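Local coordinates for protein cyanuric acid amidohydrolase (Azorhizobium caulinodans, PDB 4NQ3) that hydrolyses cyanuric acid, opening its s-triazine ring to give carboxybiuret, which loses carbon dioxide to become biuret, at residues C213-S224 with E337-P346; L122-M130 with E204-I212. All blocks are in the same frame, centred on the assembly; numbering follows the deposited sequence.

Contact 1 of 2, residues C213-S224 with E337-P346; sequences CADYGLWSARAS and EHQGPDGGGP. With MG (magnesium ion), chain K.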
loop_
_atom_site.group_PDB
_atom_site.type_symbol
_atom_site.label_atom_id
_atom_site.label_comp_id
_atom_site.label_asym_id
_atom_site.label_seq_id
_atom_site.Cartn_x
_atom_site.Cartn_y
_atom_site.Cartn_z
ATOM N N CYS A 213 4.889 26.168 -6.185
ATOM C CA CYS A 213 5.294 24.784 -6.475
ATOM C C CYS A 213 5.934 24.684 -7.849
ATOM O O CYS A 213 5.686 23.733 -8.586
ATOM C CB CYS A 213 4.109 23.831 -6.400
ATOM S SG CYS A 213 3.530 23.588 -4.726
ATOM N N ALA A 214 6.738 25.687 -8.181
ATOM C CA ALA A 214 7.464 25.736 -9.439
ATOM C C ALA A 214 8.876 26.252 -9.167
ATOM O O ALA A 214 9.850 25.598 -9.522
ATOM C CB ALA A 214 6.740 26.608 -10.437
ATOM N N ASP A 215 8.986 27.417 -8.529
ATOM C CA ASP A 215 10.288 27.964 -8.133
ATOM C C ASP A 215 10.655 27.561 -6.705
ATOM O O ASP A 215 10.443 28.330 -5.759
ATOM C CB ASP A 215 10.307 29.494 -8.260
ATOM C CG ASP A 215 11.718 30.089 -8.105
ATOM O OD1 ASP A 215 12.681 29.327 -7.839
ATOM O OD2 ASP A 215 11.863 31.330 -8.243
ATOM N N TYR A 216 11.211 26.366 -6.535
ATOM C CA TYR A 216 11.506 25.908 -5.185
ATOM C C TYR A 216 12.758 26.612 -4.653
ATOM O O TYR A 216 13.307 26.243 -3.614
ATOM C CB TYR A 216 11.635 24.381 -5.146
ATOM C CG TYR A 216 10.318 23.665 -5.427
ATOM C CD1 TYR A 216 9.251 23.717 -4.524
ATOM C CD2 TYR A 216 10.136 22.944 -6.607
ATOM C CE1 TYR A 216 8.031 23.055 -4.796
ATOM C CE2 TYR A 216 8.933 22.281 -6.891
ATOM C CZ TYR A 216 7.886 22.337 -5.989
ATOM O OH TYR A 216 6.710 21.673 -6.299
ATOM N N GLY A 217 13.172 27.673 -5.341
ATOM C CA GLY A 217 14.233 28.535 -4.846
ATOM C C GLY A 217 13.687 29.558 -3.873
ATOM O O GLY A 217 14.405 30.055 -3.014
ATOM N N LEU A 218 12.391 29.842 -3.989
ATOM C CA LEU A 218 11.673 30.640 -3.006
ATOM C C LEU A 218 11.237 29.728 -1.874
ATOM O O LEU A 218 10.449 28.810 -2.098
ATOM C CB LEU A 218 10.444 31.283 -3.632
ATOM C CG LEU A 218 10.672 32.057 -4.921
ATOM C CD1 LEU A 218 9.340 32.380 -5.529
ATOM C CD2 LEU A 218 11.472 33.312 -4.654
ATOM N N TRP A 219 11.765 29.946 -0.675
ATOM C CA TRP A 219 11.324 29.169 0.467
ATOM C C TRP A 219 11.544 29.900 1.777
ATOM O O TRP A 219 12.332 30.843 1.859
ATOM C CB TRP A 219 12.011 27.799 0.520
ATOM C CG TRP A 219 13.509 27.805 0.434
ATOM C CD1 TRP A 219 14.266 27.636 -0.696
ATOM C CD2 TRP A 219 14.439 27.957 1.522
ATOM N NE1 TRP A 219 15.604 27.683 -0.374
ATOM C CE2 TRP A 219 15.735 27.884 0.977
ATOM C CE3 TRP A 219 14.300 28.151 2.902
ATOM C CZ2 TRP A 219 16.882 27.996 1.762
ATOM C CZ3 TRP A 219 15.450 28.265 3.680
ATOM C CH2 TRP A 219 16.720 28.188 3.104
ATOM N N SER A 220 10.799 29.465 2.788
ATOM C CA SER A 220 10.925 29.962 4.152
ATOM C C SER A 220 11.735 28.992 4.997
ATOM O O SER A 220 11.608 27.770 4.859
ATOM C CB SER A 220 9.545 30.164 4.786
ATOM O OG SER A 220 9.655 30.147 6.199
ATOM N N ALA A 221 12.552 29.529 5.889
ATOM C CA ALA A 221 13.276 28.689 6.838
ATOM C C ALA A 221 12.412 28.375 8.066
ATOM O O ALA A 221 12.861 27.700 8.996
ATOM C CB ALA A 221 14.572 29.372 7.263
ATOM N N ARG A 222 11.175 28.856 8.081
ATOM C CA ARG A 222 10.400 28.687 9.284
ATOM C C ARG A 222 9.026 28.081 9.062
ATOM O O ARG A 222 8.365 27.643 10.018
ATOM C CB ARG A 222 10.297 30.030 9.992
ATOM C CG ARG A 222 11.530 30.220 10.849
ATOM C CD ARG A 222 11.874 31.645 11.123
ATOM N NE ARG A 222 12.279 32.344 9.918
ATOM C CZ ARG A 222 12.379 33.661 9.860
ATOM N NH1 ARG A 222 12.135 34.375 10.945
ATOM N NH2 ARG A 222 12.721 34.265 8.734
ATOM N N ALA A 223 8.627 27.992 7.798
ATOM C CA ALA A 223 7.330 27.430 7.445
ATOM C C ALA A 223 7.257 25.934 7.732
ATOM O O ALA A 223 8.174 25.182 7.406
ATOM C CB ALA A 223 7.014 27.705 5.964
ATOM N N SER A 224 6.164 25.510 8.358
ATOM C CA SER A 224 5.866 24.090 8.450
ATOM C C SER A 224 4.383 23.846 8.158
ATOM O O SER A 224 3.526 24.163 8.960
ATOM C CB SER A 224 6.244 23.552 9.812
ATOM O OG SER A 224 5.787 22.221 9.946
ATOM N N GLU A 337 7.252 21.647 0.349
ATOM C CA GLU A 337 7.103 22.644 -0.717
ATOM C C GLU A 337 7.354 24.053 -0.173
ATOM O O GLU A 337 6.604 24.544 0.671
ATOM C CB GLU A 337 5.716 22.564 -1.331
ATOM C CG GLU A 337 5.419 21.268 -2.074
ATOM C CD GLU A 337 4.913 20.153 -1.162
ATOM O OE1 GLU A 337 4.835 20.376 0.069
ATOM O OE2 GLU A 337 4.587 19.056 -1.686
ATOM N N HIS A 338 8.419 24.694 -0.637
ATOM C CA HIS A 338 8.787 26.034 -0.161
ATOM C C HIS A 338 9.066 26.079 1.326
ATOM O O HIS A 338 9.055 27.155 1.933
ATOM C CB HIS A 338 7.695 27.042 -0.501
ATOM C CG HIS A 338 7.370 27.091 -1.957
ATOM N ND1 HIS A 338 8.215 27.654 -2.887
ATOM C CD2 HIS A 338 6.315 26.606 -2.651
ATOM C CE1 HIS A 338 7.685 27.531 -4.089
ATOM N NE2 HIS A 338 6.527 26.907 -3.973
ATOM N N GLN A 339 9.318 24.911 1.913
ATOM C CA GLN A 339 9.694 24.834 3.319
ATOM C C GLN A 339 11.127 24.351 3.416
ATOM O O GLN A 339 11.397 23.157 3.420
ATOM C CB GLN A 339 8.736 23.923 4.065
ATOM C CG GLN A 339 7.304 24.353 3.818
ATOM C CD GLN A 339 6.301 23.247 4.078
ATOM O OE1 GLN A 339 6.172 22.744 5.196
ATOM N NE2 GLN A 339 5.595 22.849 3.033
ATOM N N GLY A 340 12.063 25.282 3.440
ATOM C CA GLY A 340 13.454 24.896 3.297
ATOM C C GLY A 340 13.702 24.649 1.826
ATOM O O GLY A 340 12.777 24.721 1.022
ATOM N N PRO A 341 14.953 24.368 1.468
ATOM C CA PRO A 341 15.408 24.047 0.108
ATOM C C PRO A 341 14.778 22.780 -0.449
ATOM O O PRO A 341 14.219 21.997 0.316
ATOM C CB PRO A 341 16.894 23.834 0.296
ATOM C CG PRO A 341 17.036 23.410 1.730
ATOM C CD PRO A 341 16.039 24.261 2.453
ATOM N N ASP A 342 14.866 22.558 -1.757
ATOM C CA ASP A 342 14.333 21.304 -2.291
ATOM C C ASP A 342 15.059 20.100 -1.680
ATOM O O ASP A 342 16.285 19.952 -1.819
ATOM C CB ASP A 342 14.438 21.239 -3.815
ATOM C CG ASP A 342 13.981 19.883 -4.370
ATOM O OD1 ASP A 342 12.749 19.643 -4.440
ATOM O OD2 ASP A 342 14.861 19.056 -4.730
ATOM N N GLY A 343 14.294 19.235 -1.019
ATOM C CA GLY A 343 14.871 18.054 -0.418
ATOM C C GLY A 343 15.158 18.278 1.051
ATOM O O GLY A 343 15.493 17.340 1.778
ATOM N N GLY A 344 15.045 19.519 1.500
ATOM C CA GLY A 344 15.252 19.799 2.909
ATOM C C GLY A 344 13.979 20.262 3.611
ATOM O O GLY A 344 12.852 20.096 3.116
ATOM N N GLY A 345 14.155 20.825 4.794
ATOM C CA GLY A 345 13.024 21.316 5.541
ATOM C C GLY A 345 13.501 21.905 6.846
ATOM O O GLY A 345 14.610 21.606 7.307
ATOM N N PRO A 346 12.675 22.768 7.444
ATOM C CA PRO A 346 12.979 23.327 8.763
ATOM C C PRO A 346 12.932 22.253 9.836
ATOM O O PRO A 346 12.165 21.272 9.740
ATOM C CB PRO A 346 11.862 24.347 8.986
ATOM C CG PRO A 346 11.339 24.644 7.608
ATOM C CD PRO A 346 11.446 23.336 6.872
HETATM MG MG MG K . 11.980 21.908 1.474
#

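Contact 2 of 2, residues L122-M130 with E204-I212; sequences LGRMGQVRM and EDALSDAVI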
loop_
_atom_site.group_PDB
_atom_site.type_symbol
_atom_site.label_atom_id
_atom_site.label_comp_id
_atom_site.label_asym_id
_atom_site.label_seq_id
_atom_site.Cartn_x
_atom_site.Cartn_y
_atom_site.Cartn_z
ATOM N N LEU A 122 -7.041 27.686 -3.594
ATOM C CA LEU A 122 -6.039 26.749 -3.084
ATOM C C LEU A 122 -4.901 26.639 -4.085
ATOM O O LEU A 122 -5.131 26.540 -5.283
ATOM C CB LEU A 122 -6.677 25.376 -2.801
ATOM C CG LEU A 122 -5.783 24.250 -2.267
ATOM C CD1 LEU A 122 -6.503 23.417 -1.200
ATOM C CD2 LEU A 122 -5.304 23.355 -3.412
ATOM N N GLY A 123 -3.669 26.717 -3.601
ATOM C CA GLY A 123 -2.502 26.645 -4.477
ATOM C C GLY A 123 -2.299 27.909 -5.312
ATOM O O GLY A 123 -1.472 27.939 -6.219
ATOM N N ARG A 124 -3.024 28.974 -4.987
ATOM C CA ARG A 124 -2.911 30.225 -5.740
ATOM C C ARG A 124 -2.762 31.423 -4.802
ATOM O O ARG A 124 -2.806 31.256 -3.590
ATOM C CB ARG A 124 -4.120 30.377 -6.652
ATOM C CG ARG A 124 -4.210 29.277 -7.693
ATOM C CD ARG A 124 -5.467 29.420 -8.491
ATOM N NE ARG A 124 -5.522 28.544 -9.659
ATOM C CZ ARG A 124 -6.663 28.100 -10.185
ATOM N NH1 ARG A 124 -7.821 28.461 -9.659
ATOM N NH2 ARG A 124 -6.664 27.306 -11.239
HETATM N N MSE A 125 -2.577 32.625 -5.338
HETATM C CA MSE A 125 -2.294 33.784 -4.473
HETATM C C MSE A 125 -3.369 34.048 -3.418
HETATM O O MSE A 125 -3.068 34.566 -2.337
HETATM C CB MSE A 125 -2.103 35.042 -5.307
HETATM C CG MSE A 125 -0.920 34.956 -6.240
HETATM SE SE MSE A 125 0.729 34.819 -5.267
HETATM C CE MSE A 125 0.617 36.465 -4.200
ATOM N N GLY A 126 -4.616 33.699 -3.730
ATOM C CA GLY A 126 -5.665 33.708 -2.722
ATOM C C GLY A 126 -5.224 33.046 -1.419
ATOM O O GLY A 126 -5.290 33.636 -0.339
ATOM N N GLN A 127 -4.766 31.806 -1.513
ATOM C CA GLN A 127 -4.319 31.102 -0.321
ATOM C C GLN A 127 -3.125 31.779 0.322
ATOM O O GLN A 127 -3.071 31.933 1.543
ATOM C CB GLN A 127 -3.977 29.653 -0.646
ATOM C CG GLN A 127 -3.561 28.873 0.560
ATOM C CD GLN A 127 -3.631 27.392 0.305
ATOM O OE1 GLN A 127 -3.564 26.954 -0.858
ATOM N NE2 GLN A 127 -3.797 26.602 1.380
ATOM N N VAL A 128 -2.167 32.183 -0.508
ATOM C CA VAL A 128 -0.961 32.824 -0.009
ATOM C C VAL A 128 -1.283 34.042 0.830
ATOM O O VAL A 128 -0.752 34.199 1.937
ATOM C CB VAL A 128 -0.034 33.274 -1.128
ATOM C CG1 VAL A 128 1.136 34.011 -0.515
ATOM C CG2 VAL A 128 0.439 32.082 -1.968
ATOM N N ARG A 129 -2.166 34.899 0.314
ATOM C CA ARG A 129 -2.490 36.133 1.019
ATOM C C ARG A 129 -3.268 35.832 2.278
ATOM O O ARG A 129 -3.090 36.498 3.298
ATOM C CB ARG A 129 -3.270 37.087 0.129
ATOM C CG ARG A 129 -2.470 37.636 -1.051
ATOM C CD ARG A 129 -3.325 38.639 -1.783
ATOM N NE ARG A 129 -3.085 38.645 -3.221
ATOM C CZ ARG A 129 -2.002 39.147 -3.812
ATOM N NH1 ARG A 129 -1.026 39.709 -3.091
ATOM N NH2 ARG A 129 -1.899 39.084 -5.135
HETATM N N MSE A 130 -4.121 34.815 2.212
HETATM C CA MSE A 130 -4.974 34.486 3.351
HETATM C C MSE A 130 -4.110 34.062 4.535
HETATM O O MSE A 130 -4.276 34.553 5.647
HETATM C CB MSE A 130 -5.980 33.384 2.984
HETATM C CG MSE A 130 -6.942 33.089 4.095
HETATM SE SE MSE A 130 -8.360 31.856 3.620
HETATM C CE MSE A 130 -9.108 32.851 2.132
ATOM N N GLU A 204 6.809 40.542 -2.101
ATOM C CA GLU A 204 5.475 40.282 -2.637
ATOM C C GLU A 204 5.451 40.287 -4.159
ATOM O O GLU A 204 4.717 39.502 -4.757
ATOM C CB GLU A 204 4.431 41.269 -2.111
ATOM C CG GLU A 204 3.017 40.862 -2.553
ATOM C CD GLU A 204 1.926 41.288 -1.589
ATOM O OE1 GLU A 204 2.121 42.301 -0.886
ATOM O OE2 GLU A 204 0.875 40.602 -1.534
ATOM N N ASP A 205 6.252 41.142 -4.794
ATOM C CA ASP A 205 6.231 41.190 -6.257
ATOM C C ASP A 205 7.102 40.098 -6.879
ATOM O O ASP A 205 7.332 40.100 -8.077
ATOM C CB ASP A 205 6.636 42.584 -6.786
ATOM C CG ASP A 205 7.819 43.196 -6.044
ATOM O OD1 ASP A 205 8.070 42.801 -4.885
ATOM O OD2 ASP A 205 8.484 44.096 -6.619
ATOM N N ALA A 206 7.571 39.167 -6.053
ATOM C CA ALA A 206 8.234 37.942 -6.516
ATOM C C ALA A 206 7.245 36.799 -6.693
ATOM O O ALA A 206 7.545 35.807 -7.358
ATOM C CB ALA A 206 9.315 37.518 -5.535
ATOM N N LEU A 207 6.064 36.949 -6.095
ATOM C CA LEU A 207 5.072 35.879 -6.027
ATOM C C LEU A 207 4.010 35.993 -7.103
ATOM O O LEU A 207 3.531 37.069 -7.402
ATOM C CB LEU A 207 4.399 35.883 -4.644
ATOM C CG LEU A 207 5.322 35.733 -3.434
ATOM C CD1 LEU A 207 4.594 35.968 -2.129
ATOM C CD2 LEU A 207 5.901 34.326 -3.456
ATOM N N SER A 208 3.609 34.857 -7.643
ATOM C CA SER A 208 2.475 34.783 -8.552
ATOM C C SER A 208 2.022 33.323 -8.635
ATOM O O SER A 208 2.744 32.419 -8.197
ATOM C CB SER A 208 2.850 35.299 -9.929
ATOM O OG SER A 208 3.577 34.312 -10.639
ATOM N N ASP A 209 0.840 33.093 -9.195
ATOM C CA ASP A 209 0.318 31.736 -9.327
ATOM C C ASP A 209 1.382 30.820 -9.956
ATOM O O ASP A 209 1.578 29.681 -9.516
ATOM C CB ASP A 209 -0.966 31.728 -10.174
ATOM C CG ASP A 209 -2.217 32.155 -9.389
ATOM O OD1 ASP A 209 -2.098 32.712 -8.270
ATOM O OD2 ASP A 209 -3.337 31.954 -9.920
ATOM N N ALA A 210 2.079 31.343 -10.965
ATOM C CA ALA A 210 3.004 30.552 -11.791
ATOM C C ALA A 210 4.251 30.079 -11.051
ATOM O O ALA A 210 4.869 29.073 -11.430
ATOM C CB ALA A 210 3.405 31.345 -13.003
ATOM N N VAL A 211 4.621 30.832 -10.019
ATOM C CA VAL A 211 5.734 30.515 -9.126
ATOM C C VAL A 211 5.461 29.350 -8.141
ATOM O O VAL A 211 6.348 28.548 -7.846
ATOM C CB VAL A 211 6.110 31.775 -8.309
ATOM C CG1 VAL A 211 6.731 31.411 -6.975
ATOM C CG2 VAL A 211 6.995 32.703 -9.114
ATOM N N ILE A 212 4.231 29.271 -7.639
ATOM C CA ILE A 212 3.872 28.314 -6.594
ATOM C C ILE A 212 4.080 26.857 -6.986
ATOM O O ILE A 212 3.473 26.353 -7.946
ATOM C CB ILE A 212 2.393 28.507 -6.172
ATOM C CG1 ILE A 212 2.187 29.952 -5.688
ATOM C CG2 ILE A 212 2.006 27.477 -5.118
ATOM C CD1 ILE A 212 0.766 30.334 -5.437
#

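Contact 1 of 2, residues C213-S224 with E337-P346
The His338 side chain, from the magnesium-binding loop 337-346 of repeating unit C, reaches into the bend of 213-224 in unit B. Both ring nitrogens are used, each with its partner in the ring plane. His338 NE2 accepts from Cys213 N at 2.8 Å. His338 ND1 donates to Leu218 O at 2.6 Å, nearly straight (171°). The two bonds fix the rotation of the imidazole and require its proton on ND1. Tyr216 CD1 lies over one face of this ring.

A single beta bridge follows. Ser220 N donates to His338 O, and Gly340 N returns a bond to Ser220 O. Ser220 OG turns back as an ST motif, accepting from Arg222 N and Ala223 N, and also pairs with Glu201. Gln339 NE2 donates to Glu337 O, while its OE1 takes Cys225 N. The Glu337 carboxylate forms a salt bridge with Arg188, a substrate-binding residue.

Carbonyls of 337-346 bind the metal. Gln339 O, Pro341 O and Gly344 O bind magnesium, and Glu287 belongs to the same site. Trp219 covers the backbone at Gly340 and Pro341. Pro341 CD stands 3.8 Å from the centroid of the Trp219 six-membered ring, a CH-pi contact.

Contact 2 of 2, residues L122-M130 with E204-I212
Arg129 and Glu204 form a salt bridge between the first turns of helix 125-141 and the loop after helix 180-199, all within repeating unit B. NH1 of Arg129 meets OE2 of Glu204 at 2.6 Å, near the guanidinium plane. Glu204 is poorly ordered and the pair is exposed, so the bridge is probably mobile. Arg129 also binds a sulfate ion, probably from the crystallisation liquor.

The second polar link lies at the helix start. Arg124 is the N-cap residue. Asp209 OD1 accepts from the first-turn amide Met125 N at 3.0 Å, on its syn side but tilted 29° out of the carboxylate plane. The helix N terminus would probably stabilise the charge on Asp209.

The stem of Arg124 runs extended across the Asp209 carboxylate, with Arg124 CG and CD each 3.6 Å from Asp209 OD2. No N-H points at that oxygen, so the charges only lie near each other. NH1 is instead held by the carbonyls of Glu120 and Thr174. An alanine in place of Arg124 is likely to leave those two carbonyls without this donor and uncover one side of the Asp209 carboxylate.

Packing spreads from this point. Met125 is selenomethionine. Its chain bends at chi2 (-64°) and chi3 (-58°), which brings Met125 SE beside Ser208 CA. The bend also puts Met125 CE 3.9 Å from Leu207 CB. The same CE lies over one face of the Arg129 guanidinium. Deeper in, Val128 and Ile212 meet tip to tip, Val128 CG2 to Ile212 CD1, at 3.9 Å. Ile212 CD1 also reaches the backbone before the helix, 3.4 Å from Gly123 O.

Overall arrangement
From the N terminus, the chain first enters contact 2 at residues 122-130. It then passes through strand 150-157 and helices 162-170 and 180-199. Contact 2 closes this loop at 204-212, within repeating unit B. Contact 1 opens at the very next residue, Cys213. Strands 223-227 and 235-242 complete the sheet of unit B, and the chain crosses into unit C. Contact 1 closes at 337-346, which runs into the start of strand 345-352. The two loops therefore run in series, neither nested nor crossed. Contact 2 ties parts of one unit together, whereas contact 1 joins two units. They touch where Leu218 packs on Val211.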